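Local coordinates for phenylacetaldehyde dehydrogenase (PDB 4O5H), which probably oxidises phenylacetaldehyde with NAD+ as the electron acceptor, as a member of the aldehyde dehydrogenase family, at residues A76-R79 / A80-A83; D93-R96 / L97-L101; Q128-D131 / V132-A136. All coordinates share one frame; numbering follows the deposited sequence. Where two conformers were deposited one is given.

Contact 1 of 3, residues A76-R79 / A80-A83; sequences AARR and AFDA
R78 and D82 form an i to i+4 salt bridge on the last turn of helix 67-82. The arginine grips the carboxylate side-on with two nitrogens. R78 NE donates to D82 OD2 at 2.9 Å, and R78 NH2 donates to D82 OD1 at 2.9 Å. Both oxygens are met on their syn side. The planes of the two flat groups are 16° apart. Both oxygens lie near the guanidinium plane, while the nitrogens stand somewhat out of the carboxylate plane. R78 reaches this position because its chain bends at chi2 (-100°) and again at chi3. F81 lies alongside R78 and points the same way. Its ring plane stands 89° from the guanidinium, and R78 NH2 comes within 3.5 Å of F81 CD2 obliquely.

The backbone sets the spacing. D82 N donates to R78 O at 2.8 Å, so the two bridging residues are also joined through the main chain. A80 N bonds to A76 O and F81 N to A77 O in the same pattern. A83 N still reaches R79 O at 2.9 Å, although A83 is the first residue to leave helical angles. On another side of the helix, the R79 guanidinium lays one face over A76 CA.

R78 NH1 also bridges to D255 and bonds to the carbonyl of R253, which should help fix the guanidinium's rotation. The helix packs on the mixed sheet that contains strands 166-181, 204-208 and 234-236, with A77 and R78 against V177 and F81 against P174 of strand 166-181. A77, A80 and F81 also meet strand 204-208, and A76 and A77 touch N235 of strand 234-236.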
loop_
_atom_site.group_PDB
_atom_site.type_symbol
_atom_site.label_atom_id
_atom_site.label_comp_id
_atom_site.label_asym_id
_atom_site.label_seq_id
_atom_site.Cartn_x
_atom_site.Cartn_y
_atom_site.Cartn_z
ATOM N N ALA A 76 -5.844 -13.415 -20.552
ATOM C CA ALA A 76 -6.524 -12.474 -21.426
ATOM C C ALA A 76 -6.260 -11.032 -21.013
ATOM O O ALA A 76 -6.028 -10.173 -21.865
ATOM C CB ALA A 76 -8.016 -12.762 -21.471
ATOM N N ALA A 77 -6.346 -10.758 -19.703
ATOM C CA ALA A 77 -6.115 -9.423 -19.210
ATOM C C ALA A 77 -4.682 -8.977 -19.469
ATOM O O ALA A 77 -4.452 -7.835 -19.846
ATOM C CB ALA A 77 -6.440 -9.324 -17.713
ATOM N N ARG A 78 -3.744 -9.881 -19.282
ATOM C CA ARG A 78 -2.342 -9.632 -19.650
ATOM C C ARG A 78 -2.202 -9.266 -21.101
ATOM O O ARG A 78 -1.539 -8.296 -21.437
ATOM C CB ARG A 78 -1.459 -10.866 -19.374
ATOM C CG ARG A 78 -0.915 -10.908 -17.965
ATOM C CD ARG A 78 0.523 -10.435 -17.861
ATOM N NE ARG A 78 0.726 -9.026 -18.197
ATOM C CZ ARG A 78 0.901 -8.035 -17.317
ATOM N NH1 ARG A 78 0.832 -8.222 -15.985
ATOM N NH2 ARG A 78 1.112 -6.813 -17.766
ATOM N N ARG A 79 -2.778 -10.073 -21.982
ATOM C CA ARG A 79 -2.674 -9.829 -23.442
ATOM C C ARG A 79 -3.261 -8.467 -23.801
ATOM O O ARG A 79 -2.668 -7.724 -24.571
ATOM C CB ARG A 79 -3.434 -10.877 -24.272
ATOM C CG ARG A 79 -2.669 -12.162 -24.546
ATOM C CD ARG A 79 -3.382 -13.075 -25.563
ATOM N NE ARG A 79 -4.707 -13.499 -25.093
ATOM C CZ ARG A 79 -4.937 -14.503 -24.236
ATOM N NH1 ARG A 79 -3.956 -15.226 -23.716
ATOM N NH2 ARG A 79 -6.175 -14.802 -23.905
ATOM N N ALA A 80 -4.397 -8.139 -23.204
ATOM C CA ALA A 80 -5.084 -6.862 -23.517
ATOM C C ALA A 80 -4.255 -5.677 -23.071
ATOM O O ALA A 80 -4.324 -4.616 -23.676
ATOM C CB ALA A 80 -6.467 -6.817 -22.896
ATOM N N PHE A 81 -3.496 -5.843 -22.009
ATOM C CA PHE A 81 -2.660 -4.739 -21.487
ATOM C C PHE A 81 -1.339 -4.660 -22.230
ATOM O O PHE A 81 -0.856 -3.570 -22.528
ATOM C CB PHE A 81 -2.389 -4.899 -19.981
ATOM C CG PHE A 81 -1.584 -3.773 -19.385
ATOM C CD1 PHE A 81 -2.193 -2.620 -18.972
ATOM C CD2 PHE A 81 -0.197 -3.882 -19.263
ATOM C CE1 PHE A 81 -1.458 -1.563 -18.434
ATOM C CE2 PHE A 81 0.560 -2.841 -18.734
ATOM C CZ PHE A 81 -0.058 -1.668 -18.344
ATOM N N ASP A 82 -0.771 -5.813 -22.529
ATOM C CA ASP A 82 0.573 -5.897 -23.112
ATOM C C ASP A 82 0.631 -5.626 -24.611
ATOM O O ASP A 82 1.649 -5.158 -25.114
ATOM C CB ASP A 82 1.178 -7.281 -22.849
ATOM C CG ASP A 82 1.472 -7.517 -21.366
ATOM O OD1 ASP A 82 1.659 -6.529 -20.616
ATOM O OD2 ASP A 82 1.541 -8.682 -20.981
ATOM N N ALA A 83 -0.460 -5.927 -25.311
ATOM C CA ALA A 83 -0.460 -5.844 -26.767
ATOM C C ALA A 83 -1.732 -5.360 -27.429
ATOM O O ALA A 83 -1.667 -4.863 -28.534
ATOM C CB ALA A 83 -0.050 -7.185 -27.364
#

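Contact 2 of 3, residues D93-R96 / L97-L101; sequences DRER and LMLVL
E95 has CG anti to its N (chi1 177°), and L99 has CG beside its own N (chi1 -67°). These torsions set the two side chains side by side, one turn apart, as an i to i+4 pair on the regular alpha-helix 91-107. The E95 chain is extended beyond CG, while L99 CD1 is carried back toward the preceding turn. The aliphatic part of the glutamate therefore meets the leucine branch, with E95 CG 4.1 Å from L99 CD1. The charged end continues past this touch, and E95 OE2 is hydrogen-bonded to T147.

Four successive backbone bonds hold the segment. L97 N donates to D93 O at 3.0 Å. M98 N to R94 O, L99 N to E95 O and V100 N to R96 O follow in the same pattern.

M98 packs on M142 and A143 of helix 124-145, V100 on A227 of helix 215-227, and L97 on W86 of helix 85-88. D93 OD2 accepts from K90 N, while R94 NH2 bonds to the carbonyl of A200. L97 CG also lies 3.3 Å from D93 O, and M98 CG 3.2 Å from R94 O.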
loop_
_atom_site.group_PDB
_atom_site.type_symbol
_atom_site.label_atom_id
_atom_site.label_comp_id
_atom_site.label_asym_id
_atom_site.label_seq_id
_atom_site.Cartn_x
_atom_site.Cartn_y
_atom_site.Cartn_z
ATOM N N ASP A 93 -9.990 8.274 -25.588
ATOM C CA ASP A 93 -10.719 7.036 -25.912
ATOM C C ASP A 93 -11.251 6.388 -24.626
ATOM O O ASP A 93 -12.397 5.964 -24.555
ATOM C CB ASP A 93 -9.831 6.018 -26.671
ATOM C CG ASP A 93 -9.362 6.499 -28.028
ATOM O OD1 ASP A 93 -10.075 7.274 -28.711
ATOM O OD2 ASP A 93 -8.245 6.130 -28.416
ATOM N N ARG A 94 -10.405 6.298 -23.606
ATOM C CA ARG A 94 -10.815 5.697 -22.358
ATOM C C ARG A 94 -11.969 6.513 -21.733
ATOM O O ARG A 94 -12.950 5.963 -21.253
ATOM C CB ARG A 94 -9.631 5.597 -21.371
ATOM C CG ARG A 94 -8.397 4.884 -21.934
ATOM C CD ARG A 94 -7.432 4.358 -20.869
ATOM N NE ARG A 94 -6.982 5.363 -19.913
ATOM C CZ ARG A 94 -5.871 6.110 -20.041
ATOM N NH1 ARG A 94 -5.083 5.957 -21.118
ATOM N NH2 ARG A 94 -5.543 7.027 -19.091
ATOM N N GLU A 95 -11.837 7.826 -21.784
ATOM C CA GLU A 95 -12.848 8.747 -21.278
ATOM C C GLU A 95 -14.179 8.487 -21.977
ATOM O O GLU A 95 -15.211 8.301 -21.310
ATOM C CB GLU A 95 -12.358 10.188 -21.515
ATOM C CG GLU A 95 -13.312 11.292 -21.111
ATOM C CD GLU A 95 -12.707 12.647 -21.483
ATOM O OE1 GLU A 95 -12.595 12.946 -22.691
ATOM O OE2 GLU A 95 -12.333 13.394 -20.531
ATOM N N ARG A 96 -14.138 8.434 -23.305
ATOM C CA ARG A 96 -15.350 8.301 -24.108
ATOM C C ARG A 96 -16.076 7.008 -23.763
ATOM O O ARG A 96 -17.300 7.000 -23.523
ATOM C CB ARG A 96 -15.030 8.339 -25.594
ATOM C CG ARG A 96 -16.285 8.228 -26.467
ATOM C CD ARG A 96 -16.027 8.274 -27.930
ATOM N NE ARG A 96 -15.406 9.530 -28.374
ATOM C CZ ARG A 96 -16.024 10.675 -28.734
ATOM N NH1 ARG A 96 -17.326 10.858 -28.609
ATOM N NH2 ARG A 96 -15.288 11.683 -29.181
ATOM N N LEU A 97 -15.325 5.919 -23.728
ATOM C CA LEU A 97 -15.918 4.596 -23.491
ATOM C C LEU A 97 -16.556 4.514 -22.082
ATOM O O LEU A 97 -17.623 3.944 -21.910
ATOM C CB LEU A 97 -14.898 3.481 -23.669
ATOM C CG LEU A 97 -14.364 3.311 -25.101
ATOM C CD1 LEU A 97 -13.185 2.362 -25.090
ATOM C CD2 LEU A 97 -15.432 2.773 -26.010
ATOM N N MET A 98 -15.873 5.064 -21.102
ATOM C CA MET A 98 -16.391 5.069 -19.727
ATOM C C MET A 98 -17.659 5.879 -19.652
ATOM O O MET A 98 -18.588 5.495 -18.936
ATOM C CB MET A 98 -15.335 5.584 -18.763
ATOM C CG MET A 98 -14.150 4.627 -18.635
ATOM S SD MET A 98 -12.914 5.210 -17.458
ATOM C CE MET A 98 -13.824 5.050 -15.956
ATOM N N LEU A 99 -17.729 7.013 -20.363
ATOM C CA LEU A 99 -18.945 7.841 -20.346
ATOM C C LEU A 99 -20.142 7.137 -20.962
ATOM O O LEU A 99 -21.278 7.227 -20.458
ATOM C CB LEU A 99 -18.706 9.186 -21.055
ATOM C CG LEU A 99 -17.729 10.118 -20.364
ATOM C CD1 LEU A 99 -17.385 11.300 -21.271
ATOM C CD2 LEU A 99 -18.292 10.607 -19.042
ATOM N N VAL A 100 -19.895 6.418 -22.044
ATOM C CA VAL A 100 -20.907 5.583 -22.674
ATOM C C VAL A 100 -21.404 4.527 -21.691
ATOM O O VAL A 100 -22.593 4.298 -21.578
ATOM C CB VAL A 100 -20.349 4.899 -23.956
ATOM C CG1 VAL A 100 -21.326 3.850 -24.487
ATOM C CG2 VAL A 100 -20.099 5.950 -25.042
ATOM N N LEU A 101 -20.497 3.895 -20.977
ATOM C CA LEU A 101 -20.883 2.885 -20.013
ATOM C C LEU A 101 -21.745 3.455 -18.891
ATOM O O LEU A 101 -22.767 2.846 -18.526
ATOM C CB LEU A 101 -19.641 2.190 -19.448
ATOM C CG LEU A 101 -19.861 1.130 -18.355
ATOM C CD1 LEU A 101 -20.771 0.017 -18.872
ATOM C CD2 LEU A 101 -18.515 0.593 -17.914
#

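Contact 3 of 3, residues Q128-D131 / V132-A136; sequences QGLD and VAMAA
A wider pi-type turn at 128-131 marks this part of helix 124-145, and the regular alpha-helix resumes after it. The wide turn is seen in the bond from A133 N to Q128 O, which spans five residues. It is weak, with A133 N 3.4 Å from Q128 O and an N-H...O angle of 141°. The next two bonds have normal i to i+4 spacing. M134 N donates to L130 O at 2.9 Å, nearly in line with the carbonyl, and A135 N donates to D131 O at 2.9 Å. L130 lies where the helix is distorted, with phi/psi of -108/-70°.

The side chains of L130 and M134 touch one turn apart, with L130 CD1 4.2 Å from M134 CG. M134 bends at chi2 and chi3, which turns its sulfur end away from residues 128-131. Its base stays close: M134 CB is 3.3 Å from L130 O. A133 CB sits 3.6 Å from G129 O.

D131 is buried, and its OD2 makes a salt bridge with K122, which probably offsets the charge. L130 and M134 both pack on Y160 of the second subunit, so this side of the helix lies at the dimer interface. V132 and A135 meet L188 of helix 187-201, M134 meets L189 of the same helix, and V132 also touches I105 of helix 91-107 and A109 and L112 of helix 109-120.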
loop_
_atom_site.group_PDB
_atom_site.type_symbol
_atom_site.label_atom_id
_atom_site.label_comp_id
_atom_site.label_asym_id
_atom_site.label_seq_id
_atom_site.Cartn_x
_atom_site.Cartn_y
_atom_site.Cartn_z
ATOM N N GLN A 128 -31.986 0.859 -6.695
ATOM C CA GLN A 128 -32.105 1.727 -7.857
ATOM C C GLN A 128 -31.582 3.134 -7.582
ATOM O O GLN A 128 -30.747 3.649 -8.348
ATOM C CB GLN A 128 -33.560 1.793 -8.301
ATOM C CG GLN A 128 -33.719 2.410 -9.662
ATOM C CD GLN A 128 -35.125 2.253 -10.229
ATOM O OE1 GLN A 128 -35.999 1.612 -9.649
ATOM N NE2 GLN A 128 -35.334 2.855 -11.380
ATOM N N GLY A 129 -32.029 3.726 -6.448
ATOM C CA GLY A 129 -31.684 5.086 -6.135
ATOM C C GLY A 129 -30.299 5.317 -5.555
ATOM O O GLY A 129 -29.747 6.408 -5.627
ATOM N N LEU A 130 -29.738 4.301 -4.919
ATOM C CA LEU A 130 -28.373 4.403 -4.402
ATOM C C LEU A 130 -27.369 3.555 -5.226
ATOM O O LEU A 130 -26.539 4.117 -5.908
ATOM C CB LEU A 130 -28.297 4.010 -2.962
ATOM C CG LEU A 130 -26.876 4.141 -2.412
ATOM C CD1 LEU A 130 -26.536 5.600 -2.141
ATOM C CD2 LEU A 130 -26.694 3.404 -1.117
ATOM N N ASP A 131 -27.452 2.230 -5.126
ATOM C CA ASP A 131 -26.460 1.367 -5.731
ATOM C C ASP A 131 -26.275 1.648 -7.220
ATOM O O ASP A 131 -25.150 1.891 -7.675
ATOM C CB ASP A 131 -26.796 -0.118 -5.560
ATOM C CG ASP A 131 -26.875 -0.538 -4.127
ATOM O OD1 ASP A 131 -27.654 0.105 -3.348
ATOM O OD2 ASP A 131 -26.218 -1.566 -3.762
ATOM N N VAL A 132 -27.353 1.559 -7.988
ATOM C CA VAL A 132 -27.214 1.639 -9.460
ATOM C C VAL A 132 -26.823 3.074 -9.870
ATOM O O VAL A 132 -25.902 3.286 -10.656
ATOM C CB VAL A 132 -28.492 1.180 -10.151
ATOM C CG1 VAL A 132 -28.414 1.460 -11.623
ATOM C CG2 VAL A 132 -28.759 -0.292 -9.884
ATOM N N ALA A 133 -27.470 4.060 -9.279
ATOM C CA ALA A 133 -27.182 5.476 -9.586
ATOM C C ALA A 133 -25.712 5.791 -9.272
ATOM O O ALA A 133 -25.035 6.426 -10.074
ATOM C CB ALA A 133 -28.101 6.386 -8.792
ATOM N N MET A 134 -25.215 5.333 -8.126
ATOM C CA MET A 134 -23.840 5.618 -7.764
ATOM C C MET A 134 -22.804 4.762 -8.510
ATOM O O MET A 134 -21.656 5.166 -8.625
ATOM C CB MET A 134 -23.638 5.573 -6.248
ATOM C CG MET A 134 -24.292 6.762 -5.525
ATOM S SD MET A 134 -23.489 8.319 -5.991
ATOM C CE MET A 134 -22.084 8.198 -4.889
ATOM N N ALA A 135 -23.203 3.597 -8.992
ATOM C CA ALA A 135 -22.345 2.811 -9.877
ATOM C C ALA A 135 -22.116 3.576 -11.163
ATOM O O ALA A 135 -20.998 3.711 -11.603
ATOM C CB ALA A 135 -22.937 1.460 -10.162
ATOM N N ALA A 136 -23.185 4.061 -11.752
ATOM C CA ALA A 136 -23.085 4.884 -12.946
ATOM C C ALA A 136 -22.246 6.128 -12.711
ATOM O O ALA A 136 -21.377 6.472 -13.523
ATOM C CB ALA A 136 -24.473 5.261 -13.470
#

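From the N terminus the three contacts follow in series, and none nests in or crosses another. Each lies within a single helix, so it joins successive turns and closes no long loop. Contact 1 finishes helix 67-82, contact 2 lies within helix 91-107, and contact 3 within helix 124-145. None touches another directly. The centres of contacts 1 and 2 are about 19 Å apart, and those of contacts 2 and 3 are about 18 Å apart. Their helices do meet: 91-107 packs on 124-145. Contact 1 faces the sheet with strands 166-181 and 204-208, contact 2 faces helices 124-145 and 215-227, and contact 3 reaches the second subunit.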